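Local coordinates for CBS domain-containing protein (Listeria monocytogenes, PDB 6XNV) that binds the dinucleotide second messenger cyclic di-AMP between the two halves of its CBS-domain pair and probably serves as a sensor or effector of that signal, at residues 38-43 with 97-102; 68-73 with 128-133; 30-35 with 139-144. One frame throughout, in Å; residues are numbered along the deposited sequence.

Contact 1: 38-43 with 97-102. With 2BA ((2R,3R,3aS,5R,7aR,9R,10R,10aS,12R,14aR)-2,9-bis(6-amino-9H-purin-9-yl)octahydro-2H,7H-difuro[3,2-d:3',2'-j][1,3,7,9,2,8 ]tetraoxadiphosphacyclododecine-3,5,10,12-tetrol 5,12-dioxide), chain C.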
# COMPACT_ATOMS: atom_id res chain seq x y z
N ALA A 38 12.45 -5.76 2.53
CA ALA A 38 12.34 -5.51 3.96
C ALA A 38 11.37 -6.50 4.60
O ALA A 38 10.38 -6.90 3.99
CB ALA A 38 11.87 -4.09 4.23
N HIS A 39 11.68 -6.89 5.84
CA HIS A 39 10.85 -7.82 6.59
C HIS A 39 11.07 -7.61 8.08
O HIS A 39 12.09 -7.09 8.50
CB HIS A 39 11.19 -9.27 6.24
CG HIS A 39 12.62 -9.62 6.50
ND1 HIS A 39 13.64 -9.23 5.67
CD2 HIS A 39 13.20 -10.29 7.52
CE1 HIS A 39 14.79 -9.67 6.15
NE2 HIS A 39 14.54 -10.32 7.27
N VAL A 40 10.11 -8.07 8.87
CA VAL A 40 10.30 -8.10 10.32
C VAL A 40 10.43 -9.54 10.73
O VAL A 40 9.97 -10.46 10.04
CB VAL A 40 9.17 -7.41 11.11
CG1 VAL A 40 8.78 -6.10 10.45
CG2 VAL A 40 7.98 -8.33 11.20
N GLN A 41 11.05 -9.75 11.88
CA GLN A 41 11.34 -11.07 12.39
C GLN A 41 10.31 -11.47 13.44
O GLN A 41 9.81 -10.64 14.20
CB GLN A 41 12.73 -11.12 13.00
CG GLN A 41 13.83 -11.09 11.96
CD GLN A 41 14.19 -12.49 11.50
OE1 GLN A 41 14.23 -13.43 12.30
NE2 GLN A 41 14.43 -12.64 10.20
N LEU A 42 10.02 -12.77 13.48
CA LEU A 42 9.18 -13.37 14.50
C LEU A 42 9.63 -12.97 15.90
O LEU A 42 10.82 -12.77 16.16
CB LEU A 42 9.22 -14.88 14.40
CG LEU A 42 8.15 -15.57 13.59
CD1 LEU A 42 8.25 -17.08 13.84
CD2 LEU A 42 6.78 -15.04 13.95
N GLY A 43 8.67 -12.87 16.81
CA GLY A 43 8.97 -12.60 18.20
C GLY A 43 9.09 -11.14 18.56
O GLY A 43 8.92 -10.80 19.73
N LEU A 97 2.23 -7.06 22.48
CA LEU A 97 1.83 -7.93 21.38
C LEU A 97 3.02 -8.23 20.48
O LEU A 97 3.87 -7.37 20.23
CB LEU A 97 0.70 -7.30 20.58
CG LEU A 97 -0.63 -7.14 21.33
CD1 LEU A 97 -1.39 -5.93 20.83
CD2 LEU A 97 -1.47 -8.40 21.18
N LYS A 98 3.07 -9.47 20.00
CA LYS A 98 4.08 -9.96 19.06
C LYS A 98 3.54 -9.87 17.63
O LYS A 98 2.33 -9.88 17.41
CB LYS A 98 4.45 -11.40 19.41
CG LYS A 98 4.72 -11.63 20.89
CD LYS A 98 6.17 -11.26 21.25
CE LYS A 98 6.83 -12.32 22.14
NZ LYS A 98 8.33 -12.36 21.95
N VAL A 99 4.46 -9.78 16.66
CA VAL A 99 4.00 -9.63 15.27
C VAL A 99 3.15 -10.82 14.86
O VAL A 99 2.17 -10.68 14.12
CB VAL A 99 5.17 -9.41 14.29
CG1 VAL A 99 5.76 -8.05 14.47
CG2 VAL A 99 6.22 -10.49 14.42
N GLU A 100 3.49 -12.00 15.39
CA GLU A 100 2.76 -13.21 15.06
C GLU A 100 1.35 -13.22 15.66
O GLU A 100 0.51 -14.01 15.22
CB GLU A 100 3.55 -14.44 15.53
CG GLU A 100 3.91 -14.44 17.02
CD GLU A 100 5.35 -13.96 17.33
OE1 GLU A 100 5.82 -12.93 16.77
OE2 GLU A 100 6.00 -14.62 18.18
N ASP A 101 1.07 -12.33 16.61
CA ASP A 101 -0.30 -12.20 17.12
C ASP A 101 -1.22 -11.51 16.12
O ASP A 101 -2.43 -11.74 16.14
CB ASP A 101 -0.33 -11.41 18.43
CG ASP A 101 0.38 -12.12 19.59
OD1 ASP A 101 0.39 -13.37 19.63
OD2 ASP A 101 0.92 -11.38 20.45
N VAL A 102 -0.70 -10.61 15.29
CA VAL A 102 -1.53 -9.84 14.37
C VAL A 102 -1.20 -10.10 12.91
O VAL A 102 -2.03 -9.80 12.04
CB VAL A 102 -1.44 -8.33 14.66
CG1 VAL A 102 -1.56 -8.08 16.15
CG2 VAL A 102 -0.13 -7.76 14.15
P 2BA C . 5.29 -2.32 -6.18
O1P 2BA C . 6.75 -2.17 -6.46
O2P 2BA C . 4.44 -3.15 -7.12
O5' 2BA C . 5.15 -2.97 -4.70
C5' 2BA C . 3.94 -3.63 -4.33
C4' 2BA C . 3.95 -3.91 -2.84
O4' 2BA C . 4.88 -4.98 -2.58
C3' 2BA C . 4.43 -2.74 -2.00
O3' 2BA C . 3.35 -1.90 -1.66
C2' 2BA C . 5.00 -3.44 -0.79
O2' 2BA C . 3.99 -3.95 0.08
C1' 2BA C . 5.58 -4.71 -1.36
N9 2BA C . 7.00 -4.48 -1.68
C8 2BA C . 7.50 -4.15 -2.88
N7 2BA C . 8.86 -4.02 -2.82
C5 2BA C . 9.22 -4.27 -1.56
C6 2BA C . 10.49 -4.32 -0.82
N6 2BA C . 11.69 -4.07 -1.40
N1 2BA C . 10.41 -4.64 0.49
C2 2BA C . 9.25 -4.89 1.11
N3 2BA C . 8.07 -4.87 0.50
C4 2BA C . 7.99 -4.57 -0.82
P1 2BA C . 3.51 -0.39 -1.15
O1P1 2BA C . 4.56 -0.25 -0.07
O2P1 2BA C . 2.10 0.02 -0.94
O5'1 2BA C . 4.08 0.28 -2.51
C5'1 2BA C . 3.19 0.59 -3.58
C4'1 2BA C . 4.00 1.09 -4.78
O4'1 2BA C . 4.70 2.31 -4.48
C3'1 2BA C . 5.09 0.10 -5.17
O3'1 2BA C . 4.56 -0.90 -6.02
C2'1 2BA C . 6.14 0.98 -5.83
O2'1 2BA C . 5.91 0.99 -7.25
C1'1 2BA C . 5.93 2.36 -5.19
N91 2BA C . 7.03 2.48 -4.24
C81 2BA C . 6.97 2.41 -2.90
N71 2BA C . 8.23 2.52 -2.37
C51 2BA C . 9.10 2.67 -3.38
C61 2BA C . 10.56 2.82 -3.56
N61 2BA C . 11.42 2.87 -2.52
N11 2BA C . 11.05 2.93 -4.81
C21 2BA C . 10.26 2.88 -5.89
N31 2BA C . 8.93 2.75 -5.80
C41 2BA C . 8.30 2.63 -4.61
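Val40 and Val99 form the tight end of this contact, their side chains sliding past each other in opposite directions until CG2 of Val40 lies 4.0 Å from CG1 of Val99. The other methyl of Val99, CG2, sits over the backbone of the strand end, 3.6 Å from Gln41 O. Both valines are buried: Val40 also packs on Val52 of helix 46-56, and Val99 on Ala49 of that helix and Ile74 of strand 70-75.

Toward solvent the contact becomes polar and is carried by the backbone of Gly43. Its amide N donates to Glu100 OE1 at 2.9 Å, meeting the oxygen on the syn side, 21° out of the carboxylate plane. Glu100 bends back to reach it, with CG held between its own backbone N and carbonyl carbon (chi1 56°). The side chains of Leu42 and Glu100 cross at about a right angle, with Leu42 CD2 3.6 Å from Glu100 CB. From the same segment as Glu100, Lys98 bends over the glycine with NZ 2.8 Å from Gly43 O, in the carbonyl plane and on a lone pair.

Gly43 is thus gripped at both N and O by oppositely charged side chains. At the far end of 38-43, Ala38 N donates to adenine N1 of cyclic di-AMP (3.1 Å), consistent with recognition of the adenine edge by the segment fixed here.

Contact 2: 68-73 with 128-133. With 2BA ((2R,3R,3aS,5R,7aR,9R,10R,10aS,12R,14aR)-2,9-bis(6-amino-9H-purin-9-yl)octahydro-2H,7H-difuro[3,2-d:3',2'-j][1,3,7,9,2,8 ]tetraoxadiphosphacyclododecine-3,5,10,12-tetrol 5,12-dioxide), chain C.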
# COMPACT_ATOMS: atom_id res chain seq x y z
N PHE A 68 14.81 -17.90 7.89
CA PHE A 68 14.27 -17.36 6.66
C PHE A 68 13.01 -18.09 6.21
O PHE A 68 12.67 -18.06 5.03
CB PHE A 68 15.31 -17.37 5.53
CG PHE A 68 15.85 -16.01 5.20
CD1 PHE A 68 16.29 -15.18 6.22
CD2 PHE A 68 15.91 -15.56 3.88
CE1 PHE A 68 16.79 -13.91 5.94
CE2 PHE A 68 16.40 -14.30 3.58
CZ PHE A 68 16.85 -13.47 4.62
N LYS A 69 12.31 -18.75 7.13
CA LYS A 69 11.02 -19.31 6.77
C LYS A 69 9.97 -18.20 6.76
O LYS A 69 9.99 -17.31 7.62
CB LYS A 69 10.60 -20.42 7.73
CG LYS A 69 9.42 -21.25 7.23
CD LYS A 69 8.73 -22.02 8.38
CE LYS A 69 7.27 -22.32 8.05
NZ LYS A 69 7.05 -23.78 7.94
N LEU A 70 9.07 -18.26 5.79
CA LEU A 70 8.00 -17.28 5.68
C LEU A 70 6.85 -17.67 6.59
O LEU A 70 6.35 -18.79 6.52
CB LEU A 70 7.51 -17.16 4.24
CG LEU A 70 6.31 -16.24 4.01
CD1 LEU A 70 6.68 -14.80 4.34
CD2 LEU A 70 5.86 -16.39 2.55
N HIS A 71 6.42 -16.74 7.44
CA HIS A 71 5.30 -17.01 8.34
C HIS A 71 4.10 -16.12 8.14
O HIS A 71 2.99 -16.55 8.48
CB HIS A 71 5.73 -16.89 9.80
CG HIS A 71 6.60 -18.01 10.26
ND1 HIS A 71 6.10 -19.11 10.92
CD2 HIS A 71 7.93 -18.22 10.12
CE1 HIS A 71 7.09 -19.94 11.20
NE2 HIS A 71 8.21 -19.42 10.73
N GLY A 72 4.27 -14.89 7.65
CA GLY A 72 3.13 -13.99 7.61
C GLY A 72 3.42 -12.76 6.78
O GLY A 72 4.51 -12.60 6.21
N LEU A 73 2.42 -11.88 6.72
CA LEU A 73 2.56 -10.53 6.21
C LEU A 73 2.03 -9.56 7.27
O LEU A 73 1.01 -9.84 7.92
CB LEU A 73 1.81 -10.34 4.88
CG LEU A 73 1.93 -11.41 3.78
CD1 LEU A 73 0.86 -11.21 2.68
CD2 LEU A 73 3.33 -11.43 3.17
N PHE A 128 1.59 -7.89 -4.26
CA PHE A 128 2.78 -8.71 -4.43
C PHE A 128 2.49 -10.09 -3.88
O PHE A 128 1.60 -10.25 -3.03
CB PHE A 128 3.99 -8.10 -3.72
CG PHE A 128 3.96 -8.25 -2.21
CD1 PHE A 128 3.33 -7.30 -1.41
CD2 PHE A 128 4.55 -9.35 -1.59
CE1 PHE A 128 3.31 -7.42 -0.03
CE2 PHE A 128 4.50 -9.50 -0.21
CZ PHE A 128 3.89 -8.53 0.57
N VAL A 129 3.28 -11.06 -4.34
CA VAL A 129 3.19 -12.45 -3.88
C VAL A 129 4.58 -12.98 -3.59
O VAL A 129 5.48 -12.88 -4.43
CB VAL A 129 2.49 -13.36 -4.91
CG1 VAL A 129 2.51 -14.81 -4.41
CG2 VAL A 129 1.06 -12.87 -5.16
N CYS A 130 4.74 -13.56 -2.40
CA CYS A 130 6.00 -14.18 -2.03
C CYS A 130 6.26 -15.45 -2.85
O CYS A 130 5.34 -16.20 -3.19
CB CYS A 130 5.99 -14.49 -0.53
SG CYS A 130 5.81 -13.02 0.55
N VAL A 131 7.53 -15.70 -3.16
CA VAL A 131 7.93 -16.98 -3.73
C VAL A 131 8.78 -17.69 -2.69
O VAL A 131 9.63 -17.07 -2.04
CB VAL A 131 8.67 -16.80 -5.06
CG1 VAL A 131 9.67 -15.75 -4.91
CG2 VAL A 131 9.37 -18.10 -5.49
N VAL A 132 8.50 -18.97 -2.48
CA VAL A 132 9.19 -19.77 -1.48
C VAL A 132 9.70 -21.04 -2.16
O VAL A 132 9.27 -21.38 -3.26
CB VAL A 132 8.28 -20.13 -0.30
CG1 VAL A 132 7.70 -18.86 0.31
CG2 VAL A 132 7.17 -21.03 -0.77
N ASP A 133 10.63 -21.72 -1.49
CA ASP A 133 11.04 -23.04 -1.93
C ASP A 133 10.14 -24.08 -1.26
O ASP A 133 9.15 -23.73 -0.60
CB ASP A 133 12.54 -23.28 -1.72
CG ASP A 133 12.98 -23.29 -0.25
OD1 ASP A 133 12.14 -23.44 0.67
OD2 ASP A 133 14.21 -23.18 -0.02
P 2BA C . 5.29 -2.32 -6.18
O1P 2BA C . 6.75 -2.17 -6.46
O2P 2BA C . 4.44 -3.15 -7.12
O5' 2BA C . 5.15 -2.97 -4.70
C5' 2BA C . 3.94 -3.63 -4.33
C4' 2BA C . 3.95 -3.91 -2.84
O4' 2BA C . 4.88 -4.98 -2.58
C3' 2BA C . 4.43 -2.74 -2.00
O3' 2BA C . 3.35 -1.90 -1.66
C2' 2BA C . 5.00 -3.44 -0.79
O2' 2BA C . 3.99 -3.95 0.08
C1' 2BA C . 5.58 -4.71 -1.36
N9 2BA C . 7.00 -4.48 -1.68
C8 2BA C . 7.50 -4.15 -2.88
N7 2BA C . 8.86 -4.02 -2.82
C5 2BA C . 9.22 -4.27 -1.56
C6 2BA C . 10.49 -4.32 -0.82
N6 2BA C . 11.69 -4.07 -1.40
N1 2BA C . 10.41 -4.64 0.49
C2 2BA C . 9.25 -4.89 1.11
N3 2BA C . 8.07 -4.87 0.50
C4 2BA C . 7.99 -4.57 -0.82
P1 2BA C . 3.51 -0.39 -1.15
O1P1 2BA C . 4.56 -0.25 -0.07
O2P1 2BA C . 2.10 0.02 -0.94
O5'1 2BA C . 4.08 0.28 -2.51
C5'1 2BA C . 3.19 0.59 -3.58
C4'1 2BA C . 4.00 1.09 -4.78
O4'1 2BA C . 4.70 2.31 -4.48
C3'1 2BA C . 5.09 0.10 -5.17
O3'1 2BA C . 4.56 -0.90 -6.02
C2'1 2BA C . 6.14 0.98 -5.83
O2'1 2BA C . 5.91 0.99 -7.25
C1'1 2BA C . 5.93 2.36 -5.19
N91 2BA C . 7.03 2.48 -4.24
C81 2BA C . 6.97 2.41 -2.90
N71 2BA C . 8.23 2.52 -2.37
C51 2BA C . 9.10 2.67 -3.38
C61 2BA C . 10.56 2.82 -3.56
N61 2BA C . 11.42 2.87 -2.52
N11 2BA C . 11.05 2.93 -4.81
C21 2BA C . 10.26 2.88 -5.89
N31 2BA C . 8.93 2.75 -5.80
C41 2BA C . 8.30 2.63 -4.61
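This is a buried, wholly apolar packing contact between strands of two different sheets, 70-73 from the three-stranded sheet and 128-132 from the four-stranded one, near the centre of the chain. The strand axes run antiparallel (177°) but stay 9.8 Å apart, too far for backbone pairing, so side chains alone bridge the space between them.

Leu70 and Leu73 supply one side, and Phe128, Cys130 and Val132 the other. The methyl CD2 of Leu70 comes down between Cys130 and Val132, alternate residues on the inner side of the facing strand, 3.6 Å from Cys130 CB and 3.8 Å from Val132 CG1; Leu70 and Val132 cross at about a right angle. Leu73 CD2 does the same one step along, touching Phe128 CZ and Cys130 SG, each at 3.9 Å. Cys130 is therefore shared by both leucines, its sulfur also lying in the plane of the Phe128 ring, at the edge. Pro62 and Leu64 of strand 60-64 pack against Leu70, and Val60 against both Leu73 and Phe128.

The aromatic ring links this core to the ligand. With CG placed between the backbone N and the carbonyl carbon (chi1 74°), the Phe128 ring is raised off its own strand, up to Leu73, and meets a ribose of cyclic di-AMP obliquely, CD1 lying near O4'. CE1 comes within 3.5 Å of the ribose O2'.

Across the strands the chemistry is thus that of dispersion and close fit, with carbon and sulfur atoms making every contact. Phe128 gives the ribose an apolar neighbour continuous with the core, a ring that also touches Leu73 obliquely and has Cys130 SG at its edge.

Contact 3: 30-35 with 139-144. With 2BA ((2R,3R,3aS,5R,7aR,9R,10R,10aS,12R,14aR)-2,9-bis(6-amino-9H-purin-9-yl)octahydro-2H,7H-difuro[3,2-d:3',2'-j][1,3,7,9,2,8 ]tetraoxadiphosphacyclododecine-3,5,10,12-tetrol 5,12-dioxide), chain C.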
# COMPACT_ATOMS: atom_id res chain seq x y z
N SER A 30 12.37 -11.47 -13.15
CA SER A 30 12.07 -10.15 -12.62
C SER A 30 11.72 -10.15 -11.13
O SER A 30 11.41 -9.09 -10.58
CB SER A 30 10.93 -9.55 -13.42
OG SER A 30 9.70 -9.98 -12.85
N MET A 31 11.75 -11.32 -10.48
CA MET A 31 11.52 -11.40 -9.04
C MET A 31 12.49 -10.51 -8.28
O MET A 31 13.67 -10.39 -8.64
CB MET A 31 11.66 -12.85 -8.59
CG MET A 31 11.98 -13.04 -7.13
SD MET A 31 12.07 -14.80 -6.74
CE MET A 31 13.86 -14.97 -6.63
N ILE A 32 11.99 -9.86 -7.23
CA ILE A 32 12.83 -9.09 -6.33
C ILE A 32 13.51 -10.06 -5.38
O ILE A 32 12.84 -10.73 -4.59
CB ILE A 32 12.02 -8.04 -5.55
CG1 ILE A 32 10.97 -7.36 -6.45
CG2 ILE A 32 12.94 -7.04 -4.89
CD1 ILE A 32 11.52 -6.25 -7.35
N SER A 33 14.83 -10.13 -5.45
CA SER A 33 15.58 -11.02 -4.58
C SER A 33 15.33 -10.70 -3.10
O SER A 33 15.10 -9.54 -2.72
CB SER A 33 17.08 -10.91 -4.88
OG SER A 33 17.78 -11.88 -4.12
N ALA A 34 15.41 -11.74 -2.27
CA ALA A 34 15.08 -11.61 -0.86
C ALA A 34 15.96 -10.57 -0.17
O ALA A 34 15.48 -9.83 0.70
CB ALA A 34 15.22 -12.96 -0.16
N GLU A 35 17.24 -10.49 -0.53
CA GLU A 35 18.11 -9.54 0.14
C GLU A 35 17.68 -8.09 -0.08
O GLU A 35 18.16 -7.19 0.63
CB GLU A 35 19.56 -9.75 -0.31
CG GLU A 35 19.99 -8.88 -1.47
CD GLU A 35 20.00 -9.65 -2.78
OE1 GLU A 35 19.60 -10.83 -2.77
OE2 GLU A 35 20.42 -9.06 -3.81
N GLU A 139 12.22 -16.71 -0.83
CA GLU A 139 13.19 -16.43 -1.89
C GLU A 139 13.06 -15.05 -2.49
O GLU A 139 14.04 -14.53 -3.04
CB GLU A 139 13.09 -17.49 -3.00
CG GLU A 139 13.48 -18.85 -2.47
CD GLU A 139 14.08 -19.75 -3.51
OE1 GLU A 139 13.47 -19.88 -4.59
OE2 GLU A 139 15.17 -20.33 -3.24
N GLY A 140 11.90 -14.42 -2.39
CA GLY A 140 11.71 -13.11 -2.97
C GLY A 140 10.24 -12.86 -3.20
O GLY A 140 9.38 -13.60 -2.70
N ILE A 141 9.95 -11.81 -3.98
CA ILE A 141 8.57 -11.45 -4.27
C ILE A 141 8.41 -11.08 -5.74
O ILE A 141 9.36 -10.76 -6.45
CB ILE A 141 8.07 -10.30 -3.37
CG1 ILE A 141 8.74 -8.97 -3.75
CG2 ILE A 141 8.28 -10.64 -1.86
CD1 ILE A 141 8.30 -7.78 -2.92
N VAL A 142 7.16 -11.14 -6.19
CA VAL A 142 6.75 -10.72 -7.52
C VAL A 142 5.71 -9.62 -7.32
O VAL A 142 4.69 -9.85 -6.67
CB VAL A 142 6.18 -11.88 -8.33
CG1 VAL A 142 5.76 -11.41 -9.71
CG2 VAL A 142 7.19 -13.02 -8.41
N THR A 143 5.96 -8.44 -7.88
CA THR A 143 5.11 -7.29 -7.62
C THR A 143 4.31 -6.93 -8.85
O THR A 143 4.66 -7.29 -9.98
CB THR A 143 5.95 -6.08 -7.18
OG1 THR A 143 6.84 -5.73 -8.24
CG2 THR A 143 6.75 -6.40 -5.91
N ARG A 144 3.21 -6.20 -8.62
CA ARG A 144 2.43 -5.64 -9.71
C ARG A 144 3.30 -4.81 -10.62
O ARG A 144 3.10 -4.80 -11.84
CB ARG A 144 1.29 -4.76 -9.20
CG ARG A 144 0.11 -5.47 -8.68
CD ARG A 144 -0.80 -4.53 -7.94
NE ARG A 144 -2.05 -5.20 -7.65
CZ ARG A 144 -3.10 -4.63 -7.08
NH1 ARG A 144 -4.20 -5.34 -6.88
NH2 ARG A 144 -3.05 -3.35 -6.71
P 2BA C . 5.29 -2.32 -6.18
O1P 2BA C . 6.75 -2.17 -6.46
O2P 2BA C . 4.44 -3.15 -7.12
O5' 2BA C . 5.15 -2.97 -4.70
C5' 2BA C . 3.94 -3.63 -4.33
C4' 2BA C . 3.95 -3.91 -2.84
O4' 2BA C . 4.88 -4.98 -2.58
C3' 2BA C . 4.43 -2.74 -2.00
O3' 2BA C . 3.35 -1.90 -1.66
C2' 2BA C . 5.00 -3.44 -0.79
O2' 2BA C . 3.99 -3.95 0.08
C1' 2BA C . 5.58 -4.71 -1.36
N9 2BA C . 7.00 -4.48 -1.68
C8 2BA C . 7.50 -4.15 -2.88
N7 2BA C . 8.86 -4.02 -2.82
C5 2BA C . 9.22 -4.27 -1.56
C6 2BA C . 10.49 -4.32 -0.82
N6 2BA C . 11.69 -4.07 -1.40
N1 2BA C . 10.41 -4.64 0.49
C2 2BA C . 9.25 -4.89 1.11
N3 2BA C . 8.07 -4.87 0.50
C4 2BA C . 7.99 -4.57 -0.82
P1 2BA C . 3.51 -0.39 -1.15
O1P1 2BA C . 4.56 -0.25 -0.07
O2P1 2BA C . 2.10 0.02 -0.94
O5'1 2BA C . 4.08 0.28 -2.51
C5'1 2BA C . 3.19 0.59 -3.58
C4'1 2BA C . 4.00 1.09 -4.78
O4'1 2BA C . 4.70 2.31 -4.48
C3'1 2BA C . 5.09 0.10 -5.17
O3'1 2BA C . 4.56 -0.90 -6.02
C2'1 2BA C . 6.14 0.98 -5.83
O2'1 2BA C . 5.91 0.99 -7.25
C1'1 2BA C . 5.93 2.36 -5.19
N91 2BA C . 7.03 2.48 -4.24
C81 2BA C . 6.97 2.41 -2.90
N71 2BA C . 8.23 2.52 -2.37
C51 2BA C . 9.10 2.67 -3.38
C61 2BA C . 10.56 2.82 -3.56
N61 2BA C . 11.42 2.87 -2.52
N11 2BA C . 11.05 2.93 -4.81
C21 2BA C . 10.26 2.88 -5.89
N31 2BA C . 8.93 2.75 -5.80
C41 2BA C . 8.30 2.63 -4.61
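Backbone hydrogen bonds pair Ile32 with Ile141 in both directions, an antiparallel hydrogen-bonded pair that makes strand 32-33 the edge strand of the four-stranded sheet. Ile32 N donates to Ile141 O at 2.9 Å, and Ile141 N returns to Ile32 O at 3.1 Å. Next to it, Ser33 and Gly140 make a non-hydrogen-bonded pair. Ala34 N then reaches Glu139 O through a weak bond bent to 122°, as the chain turns away into a 3-10 segment. Glu139 and Gly140 both face Val131 of strand 128-132, a classic beta bulge.

Apolar packing flanks the ladder. On one face Ile32 CG1 meets Ile141 CG1 at 3.9 Å, the two side chains crossing obliquely. Elsewhere Met31 CB lies loosely against Val142 CG2, at 4.5 Å.

The rest of Met31 makes van der Waals contact with backbone. With CG anti to the backbone N (chi1 158°), the side chain runs out to SD over Gly140 CA, then bends at chi3 (104°) to bring the methyl CE to 3.6 Å from Glu139 O. Gly140 has no side chain, and that is what lets Met31 and the Ile32 carbonyl come so near.

Ligand contacts lie on the isoleucine side. Ile141 CD1 touches C8 of an adenine at 3.7 Å, and Thr143 presents CB to the phosphate oxygen O2P at 3.3 Å, while its CG2 approaches the same C8. Just beyond, the guanidinium of Arg144 makes a salt bridge through NH2 with O2P1 of the other cyclic di-AMP bound in the dimer.

An N-terminal strand annexed to the edge of the sheet of the second, C-terminal CBS motif, whose strand 138-143 runs into helix 144-157 beside the ligand, is typical of CBS-domain pairs, whose nucleotides bind in the cleft between the two motifs.

Contact 2 is the core of the three, fully buried and made of side chains alone, joining strands of the two sheets. Contacts 1 and 3 are only partly buried and lie on opposite sides of the chain's centre. Contact 3 works mainly through backbone pairing at a sheet edge, whereas contact 1 sets a small valine contact beside charged side chains that hold a backbone turn. Contacts 2 and 3 share the four-stranded sheet, where Val131 probably hydrogen-bonds through its backbone to Glu139 and Gly140 and its side chain packs on Met31; contacts 1 and 2 meet where Leu42 touches His71. All three reach the same cyclic di-AMP, at adenine N1, a ribose, and the base and phosphate respectively.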